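Long-range contacts in Cd1 (PDB 7D39), which probably acts as an FMN-dependent ene-reductase that starts the breakdown of flavones and flavonols in a gut bacterium: residues Arg11-Cys19 with Phe174-Val182; Ser86-Ala94 with Met142-Thr153. All blocks are in the same frame, centred on the assembly; numbering follows the deposited sequence.

Overall arrangement
The chain leaves strand 2-7, an inner strand of the parallel five-stranded sheet, and enters residues 11-19, where helix 14-28 begins. Contact 1 stays open until residues 174-182, the loop that follows edge strand 167-174, and so closes a loop holding 154 intervening residues. Within that span contact 2 opens and closes: strand 82-88 and the loop after it meet the neighbouring strand 138-144 and its own following loop. The two contacts are therefore nested, not crossed. They also touch, since strand 138-144 lies beside strand 167-174 and Ser143 bonds to Phe174 through the backbone. Both reach the flavin mononucleotide, contact 1 at its phosphate and contact 2 mainly at its ring system and ribityl chain.

Contact 1: Arg11-Cys19 with Phe174-Val182; sequences RNGSNDGMC and FPWALSILV. With FMN (flavin mononucleotide), chain B.
Two successive bends in the side chain of Met18, chi2 -74° and chi3 -76°, curl its end round so that the terminal methyl lands on Phe174. CE sits over one face of the ring, displaced toward the rim, with CZ of Phe174 3.4 Å from Met18 CE, and makes a CH-pi contact 17° off the ring normal. The residue is present as selenomethionine, and its SE stands farther up over the same face, 5.4 Å from the Phe174 centroid, as a distant Met-aromatic contact. Ile180 crosses this side chain at about a right angle: CG1, placed anti to the backbone N, carries Ile180 CD1 to 3.6 Å from Met18 CE, while the other branch sets Ile180 CG2 3.8 Å from Ser14 CB. Leu181 lays CD1 against the CA of Ser14 and CD2 beside Gly17, where a beta carbon would collide with that methyl.

No direct hydrogen bond joins the two segments. Instead one water links them, 2.9 Å from Ser14 OG, donating to Leu178 O and accepting from Leu181 N.

Gly13 is the N-cap of helix 14-28, and the first turn faces the flavin phosphate, as in flavodoxin-like folds. Ser14 N gives a 2.7 Å bond to FMN O3P; Asn15 grips FMN O1P twice, through its backbone N and through ND2, the latter at 2.9 Å. The amide of Asn15 is fixed from its other end by Ser86, whose OG bonds to OD1. A beta carbon on Gly13 would run into O3P. The phosphate is thus met here by neutral N-H groups at a helix N terminus, whose dipole would probably help stabilise its negative charge.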
loop_
_atom_site.group_PDB
_atom_site.type_symbol
_atom_site.label_atom_id
_atom_site.label_comp_id
_atom_site.label_asym_id
_atom_site.label_seq_id
_atom_site.Cartn_x
_atom_site.Cartn_y
_atom_site.Cartn_z
ATOM N N ARG A 11 6.853 -13.022 16.272
ATOM C CA ARG A 11 6.849 -12.420 17.599
ATOM C C ARG A 11 8.271 -12.313 18.149
ATOM O O ARG A 11 9.013 -13.294 18.180
ATOM C CB ARG A 11 5.985 -13.248 18.556
ATOM C CG ARG A 11 4.524 -13.326 18.198
ATOM C CD ARG A 11 3.828 -14.354 19.077
ATOM N NE ARG A 11 2.386 -14.404 18.875
ATOM C CZ ARG A 11 1.763 -15.282 18.095
ATOM N NH1 ARG A 11 2.459 -16.193 17.422
ATOM N NH2 ARG A 11 0.441 -15.248 17.985
ATOM N N ASN A 12 8.640 -11.112 18.595
ATOM C CA ASN A 12 9.937 -10.838 19.204
ATOM C C ASN A 12 11.084 -10.942 18.205
ATOM O O ASN A 12 12.241 -11.115 18.601
ATOM C CB ASN A 12 10.203 -11.763 20.408
ATOM C CG ASN A 12 9.090 -11.700 21.470
ATOM O OD1 ASN A 12 8.443 -10.670 21.670
ATOM N ND2 ASN A 12 8.862 -12.814 22.139
ATOM N N GLY A 13 10.798 -10.834 16.910
ATOM C CA GLY A 13 11.825 -10.879 15.893
ATOM C C GLY A 13 12.353 -9.501 15.551
ATOM O O GLY A 13 12.120 -8.515 16.249
ATOM N N SER A 14 13.063 -9.440 14.424
ATOM C CA SER A 14 13.726 -8.204 14.026
ATOM C C SER A 14 12.732 -7.130 13.577
ATOM O O SER A 14 12.920 -5.943 13.866
ATOM C CB SER A 14 14.743 -8.512 12.932
ATOM O OG SER A 14 15.760 -9.387 13.436
ATOM N N ASN A 15 11.673 -7.510 12.867
ATOM C CA ASN A 15 10.684 -6.505 12.483
ATOM C C ASN A 15 10.008 -5.886 13.706
ATOM O O ASN A 15 9.755 -4.676 13.727
ATOM C CB ASN A 15 9.651 -7.105 11.527
ATOM C CG ASN A 15 10.204 -7.276 10.117
ATOM O OD1 ASN A 15 10.110 -6.361 9.286
ATOM N ND2 ASN A 15 10.827 -8.436 9.854
ATOM N N ASP A 16 9.695 -6.699 14.726
ATOM C CA ASP A 16 9.159 -6.151 15.969
ATOM C C ASP A 16 10.110 -5.117 16.547
ATOM O O ASP A 16 9.699 -4.009 16.911
ATOM C CB ASP A 16 8.929 -7.264 17.003
ATOM C CG ASP A 16 7.658 -8.079 16.758
ATOM O OD1 ASP A 16 7.020 -7.980 15.683
ATOM O OD2 ASP A 16 7.299 -8.861 17.659
ATOM N N GLY A 17 11.392 -5.477 16.655
ATOM C CA GLY A 17 12.379 -4.578 17.252
ATOM C C GLY A 17 12.513 -3.266 16.505
ATOM O O GLY A 17 12.449 -2.190 17.102
HETATM N N MSE A 18 12.677 -3.335 15.184
HETATM C CA MSE A 18 12.790 -2.137 14.357
HETATM C C MSE A 18 11.541 -1.292 14.481
HETATM O O MSE A 18 11.597 -0.057 14.524
HETATM C CB MSE A 18 13.012 -2.501 12.885
HETATM C CG MSE A 18 14.279 -3.284 12.658
HETATM SE SE MSE A 18 15.857 -2.126 12.824
HETATM C CE MSE A 18 15.720 -1.217 11.092
ATOM N N CYS A 19 10.395 -1.971 14.503
ATOM C CA CYS A 19 9.138 -1.261 14.658
ATOM C C CYS A 19 9.090 -0.555 16.010
ATOM O O CYS A 19 8.751 0.632 16.099
ATOM C CB CYS A 19 7.972 -2.232 14.494
ATOM S SG CYS A 19 6.371 -1.412 14.465
ATOM N N PHE A 174 15.944 -2.922 4.219
ATOM C CA PHE A 174 17.106 -3.373 4.996
ATOM C C PHE A 174 17.539 -4.759 4.534
ATOM O O PHE A 174 17.041 -5.775 5.039
ATOM C CB PHE A 174 16.805 -3.381 6.493
ATOM C CG PHE A 174 16.483 -2.021 7.058
ATOM C CD1 PHE A 174 17.494 -1.193 7.514
ATOM C CD2 PHE A 174 15.171 -1.577 7.127
ATOM C CE1 PHE A 174 17.202 0.054 8.038
ATOM C CE2 PHE A 174 14.873 -0.335 7.649
ATOM C CZ PHE A 174 15.889 0.480 8.110
ATOM N N PRO A 175 18.475 -4.855 3.595
ATOM C CA PRO A 175 18.984 -6.166 3.190
ATOM C C PRO A 175 19.999 -6.694 4.194
ATOM O O PRO A 175 20.506 -5.966 5.050
ATOM C CB PRO A 175 19.631 -5.890 1.830
ATOM C CG PRO A 175 20.145 -4.475 1.979
ATOM C CD PRO A 175 19.116 -3.755 2.850
ATOM N N TRP A 176 20.253 -8.002 4.097
ATOM C CA TRP A 176 21.223 -8.698 4.954
ATOM C C TRP A 176 20.976 -8.395 6.424
ATOM O O TRP A 176 21.902 -8.072 7.173
ATOM C CB TRP A 176 22.665 -8.330 4.578
ATOM C CG TRP A 176 22.995 -8.593 3.146
ATOM C CD1 TRP A 176 23.214 -7.666 2.167
ATOM C CD2 TRP A 176 23.141 -9.874 2.523
ATOM N NE1 TRP A 176 23.479 -8.291 0.964
ATOM C CE2 TRP A 176 23.442 -9.646 1.155
ATOM C CE3 TRP A 176 23.051 -11.193 2.984
ATOM C CZ2 TRP A 176 23.652 -10.680 0.251
ATOM C CZ3 TRP A 176 23.251 -12.223 2.077
ATOM C CH2 TRP A 176 23.552 -11.958 0.726
ATOM N N ALA A 177 19.710 -8.499 6.839
ATOM C CA ALA A 177 19.267 -7.924 8.105
ATOM C C ALA A 177 18.865 -8.966 9.151
ATOM O O ALA A 177 18.128 -8.640 10.083
ATOM C CB ALA A 177 18.111 -6.957 7.848
ATOM N N LEU A 178 19.346 -10.206 9.033
ATOM C CA LEU A 178 19.036 -11.207 10.046
ATOM C C LEU A 178 19.603 -10.805 11.398
ATOM O O LEU A 178 18.983 -11.060 12.437
ATOM C CB LEU A 178 19.580 -12.578 9.647
ATOM C CG LEU A 178 18.866 -13.442 8.613
ATOM C CD1 LEU A 178 19.433 -14.850 8.673
ATOM C CD2 LEU A 178 17.382 -13.466 8.850
ATOM N N SER A 179 20.792 -10.193 11.410
ATOM C CA SER A 179 21.427 -9.755 12.648
ATOM C C SER A 179 21.266 -8.258 12.888
ATOM O O SER A 179 22.078 -7.659 13.597
ATOM C CB SER A 179 22.905 -10.137 12.652
ATOM O OG SER A 179 23.060 -11.540 12.804
ATOM N N ILE A 180 20.199 -7.649 12.353
ATOM C CA ILE A 180 20.110 -6.197 12.360
ATOM C C ILE A 180 19.993 -5.625 13.762
ATOM O O ILE A 180 20.379 -4.472 13.983
ATOM C CB ILE A 180 18.931 -5.717 11.494
ATOM C CG1 ILE A 180 18.943 -4.190 11.402
ATOM C CG2 ILE A 180 17.610 -6.228 12.073
ATOM C CD1 ILE A 180 18.216 -3.614 10.159
ATOM N N LEU A 181 19.471 -6.386 14.723
ATOM C CA LEU A 181 19.301 -5.807 16.053
ATOM C C LEU A 181 20.619 -5.630 16.816
ATOM O O LEU A 181 20.615 -4.996 17.879
ATOM C CB LEU A 181 18.317 -6.642 16.867
ATOM C CG LEU A 181 16.886 -6.638 16.302
ATOM C CD1 LEU A 181 15.932 -7.319 17.231
ATOM C CD2 LEU A 181 16.408 -5.222 16.000
ATOM N N VAL A 182 21.741 -6.135 16.313
ATOM C CA VAL A 182 23.039 -5.757 16.863
ATOM C C VAL A 182 23.800 -4.829 15.928
ATOM O O VAL A 182 24.999 -4.607 16.124
ATOM C CB VAL A 182 23.900 -6.979 17.224
ATOM C CG1 VAL A 182 23.211 -7.835 18.274
ATOM C CG2 VAL A 182 24.239 -7.798 15.994
HETATM N N1 FMN B . 14.884 -12.399 2.745
HETATM C C2 FMN B . 15.328 -11.670 1.732
HETATM O O2 FMN B . 16.195 -10.872 2.099
HETATM N N3 FMN B . 14.864 -11.830 0.462
HETATM C C4 FMN B . 13.893 -12.744 0.234
HETATM O O4 FMN B . 13.384 -12.999 -0.842
HETATM C C4A FMN B . 13.399 -13.563 1.351
HETATM N N5 FMN B . 12.470 -14.477 1.207
HETATM C C5A FMN B . 11.978 -15.202 2.210
HETATM C C6 FMN B . 10.989 -16.154 2.030
HETATM C C7 FMN B . 10.495 -16.900 3.092
HETATM C C7M FMN B . 9.429 -17.942 2.878
HETATM C C8 FMN B . 11.062 -16.690 4.447
HETATM C C8M FMN B . 10.556 -17.507 5.603
HETATM C C9 FMN B . 12.060 -15.744 4.613
HETATM C C9A FMN B . 12.525 -14.992 3.554
HETATM N N10 FMN B . 13.548 -14.055 3.730
HETATM C C10 FMN B . 13.962 -13.322 2.644
HETATM C "C1'" FMN B . 14.059 -13.828 5.077
HETATM C "C2'" FMN B . 13.110 -12.929 5.882
HETATM O "O2'" FMN B . 12.988 -11.628 5.342
HETATM C "C3'" FMN B . 13.531 -12.898 7.381
HETATM O "O3'" FMN B . 13.438 -14.170 7.961
HETATM C "C4'" FMN B . 12.743 -11.844 8.197
HETATM O "O4'" FMN B . 13.158 -10.521 7.910
HETATM C "C5'" FMN B . 12.837 -12.148 9.683
HETATM O "O5'" FMN B . 12.167 -11.221 10.466
HETATM P P FMN B . 11.552 -11.355 11.840
HETATM O O1P FMN B . 10.857 -10.190 12.131
HETATM O O2P FMN B . 10.664 -12.441 11.771
HETATM O O3P FMN B . 12.713 -11.477 12.663
HETATM O O HOH W 1 18.374 -9.183 14.685
#

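Contact 2: Ser86-Ala94 with Met142-Thr153; sequences STPIFEKGA and MSVGGSDWVTRT. With FMN (flavin mononucleotide), chain B.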
loop_
_atom_site.group_PDB
_atom_site.type_symbol
_atom_site.label_atom_id
_atom_site.label_comp_id
_atom_site.label_asym_id
_atom_site.label_seq_id
_atom_site.Cartn_x
_atom_site.Cartn_y
_atom_site.Cartn_z
ATOM N N SER A 86 6.438 -2.344 9.643
ATOM C CA SER A 86 7.601 -3.146 9.354
ATOM C C SER A 86 7.271 -4.537 8.840
ATOM O O SER A 86 6.611 -5.260 9.482
ATOM C CB SER A 86 8.499 -3.215 10.568
ATOM O OG SER A 86 9.755 -3.701 10.285
ATOM N N THR A 87 7.743 -4.894 7.668
ATOM C CA THR A 87 7.387 -6.171 7.072
ATOM C C THR A 87 8.631 -6.964 6.717
ATOM O O THR A 87 9.612 -6.403 6.223
ATOM C CB THR A 87 6.541 -5.987 5.801
ATOM O OG1 THR A 87 6.200 -7.274 5.265
ATOM C CG2 THR A 87 7.321 -5.220 4.760
ATOM N N PRO A 88 8.632 -8.264 6.989
ATOM C CA PRO A 88 9.645 -9.143 6.394
ATOM C C PRO A 88 9.582 -9.069 4.877
ATOM O O PRO A 88 8.566 -8.702 4.290
ATOM C CB PRO A 88 9.250 -10.541 6.881
ATOM C CG PRO A 88 8.230 -10.338 7.935
ATOM C CD PRO A 88 7.623 -8.998 7.766
ATOM N N ILE A 89 10.682 -9.442 4.244
ATOM C CA ILE A 89 10.745 -9.618 2.800
ATOM C C ILE A 89 10.628 -11.113 2.506
ATOM O O ILE A 89 11.398 -11.916 3.047
ATOM C CB ILE A 89 12.044 -9.039 2.224
ATOM C CG1 ILE A 89 12.146 -7.557 2.556
ATOM C CG2 ILE A 89 12.108 -9.294 0.719
ATOM C CD1 ILE A 89 13.411 -6.892 2.084
ATOM N N PHE A 90 9.649 -11.490 1.676
ATOM C CA PHE A 90 9.464 -12.855 1.190
ATOM C C PHE A 90 9.558 -12.814 -0.336
ATOM O O PHE A 90 8.830 -12.050 -0.972
ATOM C CB PHE A 90 8.091 -13.437 1.591
ATOM C CG PHE A 90 7.929 -13.802 3.056
ATOM C CD1 PHE A 90 8.960 -13.662 3.981
ATOM C CD2 PHE A 90 6.703 -14.305 3.501
ATOM C CE1 PHE A 90 8.764 -14.018 5.322
ATOM C CE2 PHE A 90 6.498 -14.649 4.829
ATOM C CZ PHE A 90 7.539 -14.505 5.751
ATOM N N GLU A 91 10.451 -13.611 -0.923
ATOM C CA GLU A 91 10.648 -13.648 -2.381
ATOM C C GLU A 91 10.727 -12.245 -2.998
ATOM O O GLU A 91 10.046 -11.924 -3.976
ATOM C CB GLU A 91 9.546 -14.471 -3.059
ATOM C CG GLU A 91 9.478 -15.898 -2.516
ATOM C CD GLU A 91 8.456 -16.038 -1.419
ATOM O OE1 GLU A 91 7.364 -15.456 -1.561
ATOM O OE2 GLU A 91 8.727 -16.719 -0.407
ATOM N N LYS A 92 11.555 -11.389 -2.392
ATOM C CA LYS A 92 11.860 -10.065 -2.936
ATOM C C LYS A 92 10.598 -9.213 -2.981
ATOM O O LYS A 92 10.309 -8.570 -4.001
ATOM C CB LYS A 92 12.023 -10.136 -4.448
ATOM C CG LYS A 92 13.295 -10.826 -4.871
ATOM C CD LYS A 92 13.263 -11.117 -6.348
ATOM C CE LYS A 92 14.442 -11.978 -6.733
ATOM N NZ LYS A 92 14.353 -12.480 -8.124
ATOM N N GLY A 93 9.830 -9.208 -1.901
ATOM C CA GLY A 93 8.622 -8.419 -1.910
ATOM C C GLY A 93 8.151 -8.532 -0.478
ATOM O O GLY A 93 8.839 -9.117 0.361
ATOM N N ALA A 94 6.977 -7.988 -0.184
ATOM C CA ALA A 94 6.430 -8.105 1.157
ATOM C C ALA A 94 5.783 -9.480 1.342
ATOM O O ALA A 94 5.668 -10.268 0.402
ATOM C CB ALA A 94 5.441 -6.981 1.408
HETATM N N MSE A 142 9.117 -0.088 6.542
HETATM C CA MSE A 142 10.453 -0.647 6.590
HETATM C C MSE A 142 10.317 -2.081 6.125
HETATM O O MSE A 142 9.448 -2.790 6.604
HETATM C CB MSE A 142 11.031 -0.572 7.998
HETATM C CG MSE A 142 11.078 0.832 8.577
HETATM SE SE MSE A 142 11.949 0.870 10.353
HETATM C CE MSE A 142 10.455 0.194 11.412
ATOM N N SER A 143 11.138 -2.495 5.166
ATOM C CA SER A 143 11.176 -3.874 4.707
ATOM C C SER A 143 12.503 -4.467 5.142
ATOM O O SER A 143 13.558 -3.894 4.859
ATOM C CB SER A 143 11.029 -3.966 3.186
ATOM O OG SER A 143 9.825 -3.372 2.753
ATOM N N VAL A 144 12.447 -5.594 5.847
ATOM C CA VAL A 144 13.619 -6.212 6.461
ATOM C C VAL A 144 13.779 -7.612 5.894
ATOM O O VAL A 144 12.893 -8.457 6.058
ATOM C CB VAL A 144 13.504 -6.264 7.992
ATOM C CG1 VAL A 144 14.801 -6.784 8.595
ATOM C CG2 VAL A 144 13.138 -4.881 8.554
ATOM N N GLY A 145 14.920 -7.871 5.250
ATOM C CA GLY A 145 15.168 -9.141 4.604
ATOM C C GLY A 145 16.411 -9.823 5.152
ATOM O O GLY A 145 17.240 -9.212 5.827
ATOM N N GLY A 146 16.533 -11.109 4.837
ATOM C CA GLY A 146 17.740 -11.838 5.180
ATOM C C GLY A 146 18.892 -11.658 4.209
ATOM O O GLY A 146 20.052 -11.818 4.589
ATOM N N SER A 147 18.596 -11.317 2.953
ATOM C CA SER A 147 19.625 -11.262 1.911
ATOM C C SER A 147 19.555 -9.967 1.112
ATOM O O SER A 147 19.091 -8.950 1.625
ATOM C CB SER A 147 19.491 -12.448 0.955
ATOM O OG SER A 147 18.353 -12.295 0.121
ATOM N N ASP A 148 20.021 -9.984 -0.139
ATOM C CA ASP A 148 19.841 -8.853 -1.039
ATOM C C ASP A 148 18.745 -9.099 -2.077
ATOM O O ASP A 148 18.643 -8.360 -3.058
ATOM C CB ASP A 148 21.167 -8.498 -1.726
ATOM C CG ASP A 148 21.683 -9.605 -2.630
ATOM O OD1 ASP A 148 21.101 -10.704 -2.635
ATOM O OD2 ASP A 148 22.693 -9.376 -3.332
ATOM N N TRP A 149 17.922 -10.118 -1.879
ATOM C CA TRP A 149 16.762 -10.363 -2.735
ATOM C C TRP A 149 15.636 -9.465 -2.242
ATOM O O TRP A 149 14.763 -9.881 -1.477
ATOM C CB TRP A 149 16.345 -11.831 -2.680
ATOM C CG TRP A 149 17.285 -12.828 -3.279
ATOM C CD1 TRP A 149 18.650 -12.714 -3.428
ATOM C CD2 TRP A 149 16.931 -14.098 -3.832
ATOM N NE1 TRP A 149 19.152 -13.838 -4.031
ATOM C CE2 TRP A 149 18.116 -14.696 -4.299
ATOM C CE3 TRP A 149 15.720 -14.777 -3.999
ATOM C CZ2 TRP A 149 18.125 -15.960 -4.896
ATOM C CZ3 TRP A 149 15.736 -16.029 -4.593
ATOM C CH2 TRP A 149 16.927 -16.601 -5.034
ATOM N N VAL A 150 15.657 -8.210 -2.691
ATOM C CA VAL A 150 14.836 -7.173 -2.067
ATOM C C VAL A 150 14.255 -6.166 -3.068
ATOM O O VAL A 150 13.913 -5.039 -2.699
ATOM C CB VAL A 150 15.667 -6.447 -0.996
ATOM C CG1 VAL A 150 16.255 -7.459 0.011
ATOM C CG2 VAL A 150 16.778 -5.669 -1.660
ATOM N N THR A 151 14.107 -6.560 -4.326
ATOM C CA THR A 151 13.867 -5.591 -5.394
ATOM C C THR A 151 12.397 -5.245 -5.616
ATOM O O THR A 151 12.102 -4.416 -6.484
ATOM C CB THR A 151 14.451 -6.099 -6.711
ATOM O OG1 THR A 151 13.996 -7.442 -6.945
ATOM C CG2 THR A 151 15.949 -6.092 -6.655
ATOM N N ARG A 152 11.465 -5.844 -4.878
ATOM C CA ARG A 152 10.053 -5.579 -5.101
ATOM C C ARG A 152 9.313 -5.090 -3.866
ATOM O O ARG A 152 8.134 -4.720 -3.976
ATOM C CB ARG A 152 9.372 -6.836 -5.644
ATOM C CG ARG A 152 10.071 -7.433 -6.849
ATOM C CD ARG A 152 9.295 -8.602 -7.426
ATOM N NE ARG A 152 8.158 -8.143 -8.214
ATOM C CZ ARG A 152 7.050 -8.847 -8.435
ATOM N NH1 ARG A 152 6.912 -10.058 -7.918
ATOM N NH2 ARG A 152 6.079 -8.329 -9.184
ATOM N N THR A 153 9.961 -5.061 -2.699
ATOM C CA THR A 153 9.206 -4.867 -1.468
ATOM C C THR A 153 8.771 -3.418 -1.302
ATOM O O THR A 153 7.670 -3.155 -0.813
ATOM C CB THR A 153 10.026 -5.359 -0.261
ATOM O OG1 THR A 153 9.218 -5.316 0.919
ATOM C CG2 THR A 153 11.304 -4.517 -0.063
HETATM N N1 FMN B . 14.884 -12.399 2.745
HETATM C C2 FMN B . 15.328 -11.670 1.732
HETATM O O2 FMN B . 16.195 -10.872 2.099
HETATM N N3 FMN B . 14.864 -11.830 0.462
HETATM C C4 FMN B . 13.893 -12.744 0.234
HETATM O O4 FMN B . 13.384 -12.999 -0.842
HETATM C C4A FMN B . 13.399 -13.563 1.351
HETATM N N5 FMN B . 12.470 -14.477 1.207
HETATM C C5A FMN B . 11.978 -15.202 2.210
HETATM C C6 FMN B . 10.989 -16.154 2.030
HETATM C C7 FMN B . 10.495 -16.900 3.092
HETATM C C7M FMN B . 9.429 -17.942 2.878
HETATM C C8 FMN B . 11.062 -16.690 4.447
HETATM C C8M FMN B . 10.556 -17.507 5.603
HETATM C C9 FMN B . 12.060 -15.744 4.613
HETATM C C9A FMN B . 12.525 -14.992 3.554
HETATM N N10 FMN B . 13.548 -14.055 3.730
HETATM C C10 FMN B . 13.962 -13.322 2.644
HETATM C "C1'" FMN B . 14.059 -13.828 5.077
HETATM C "C2'" FMN B . 13.110 -12.929 5.882
HETATM O "O2'" FMN B . 12.988 -11.628 5.342
HETATM C "C3'" FMN B . 13.531 -12.898 7.381
HETATM O "O3'" FMN B . 13.438 -14.170 7.961
HETATM C "C4'" FMN B . 12.743 -11.844 8.197
HETATM O "O4'" FMN B . 13.158 -10.521 7.910
HETATM C "C5'" FMN B . 12.837 -12.148 9.683
HETATM O "O5'" FMN B . 12.167 -11.221 10.466
HETATM P P FMN B . 11.552 -11.355 11.840
HETATM O O1P FMN B . 10.857 -10.190 12.131
HETATM O O2P FMN B . 10.664 -12.441 11.771
HETATM O O3P FMN B . 12.713 -11.477 12.663
HETATM O O HOH W 2 7.423 -11.060 -4.947
#
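Ile89 reaches across to the residues that follow strand 138-144, beginning with CB, which lies 3.9 Å from Gly145 CA. Its CG2 branch meets the carbonyl of Trp149, 3.5 Å from that O. The other branch, with CG1 anti to the carbonyl carbon (chi1 -59°), runs past Ser143 CB and ends in Ile89 CD1, which lies 3.6 Å from Val150 CG1 and 3.8 Å from Thr153 CG2, with Gly145 N also close by. The two strands pair in parallel, as neighbours in the central sheet of a flavodoxin-like fold, with Thr87 N bonded to Met142 O, Val144 N to Thr87 O, and Ile89 N to Val144 O by a more bent bond from above the carbonyl plane. Thr153 OG1 donates to Ser143 OG at 2.7 Å; a valine here would probably leave that buried serine oxygen without its donor. Past the strand ends the loops take hold of the flavin through their backbones: Glu91 N bonds to FMN N5, Lys92 N to FMN O4, Gly146 N to FMN N1, and Ser147 N to FMN O2 at 2.6 Å, while FMN N3 donates to Trp149 O. Phe90 sets one ring face against FMN C7.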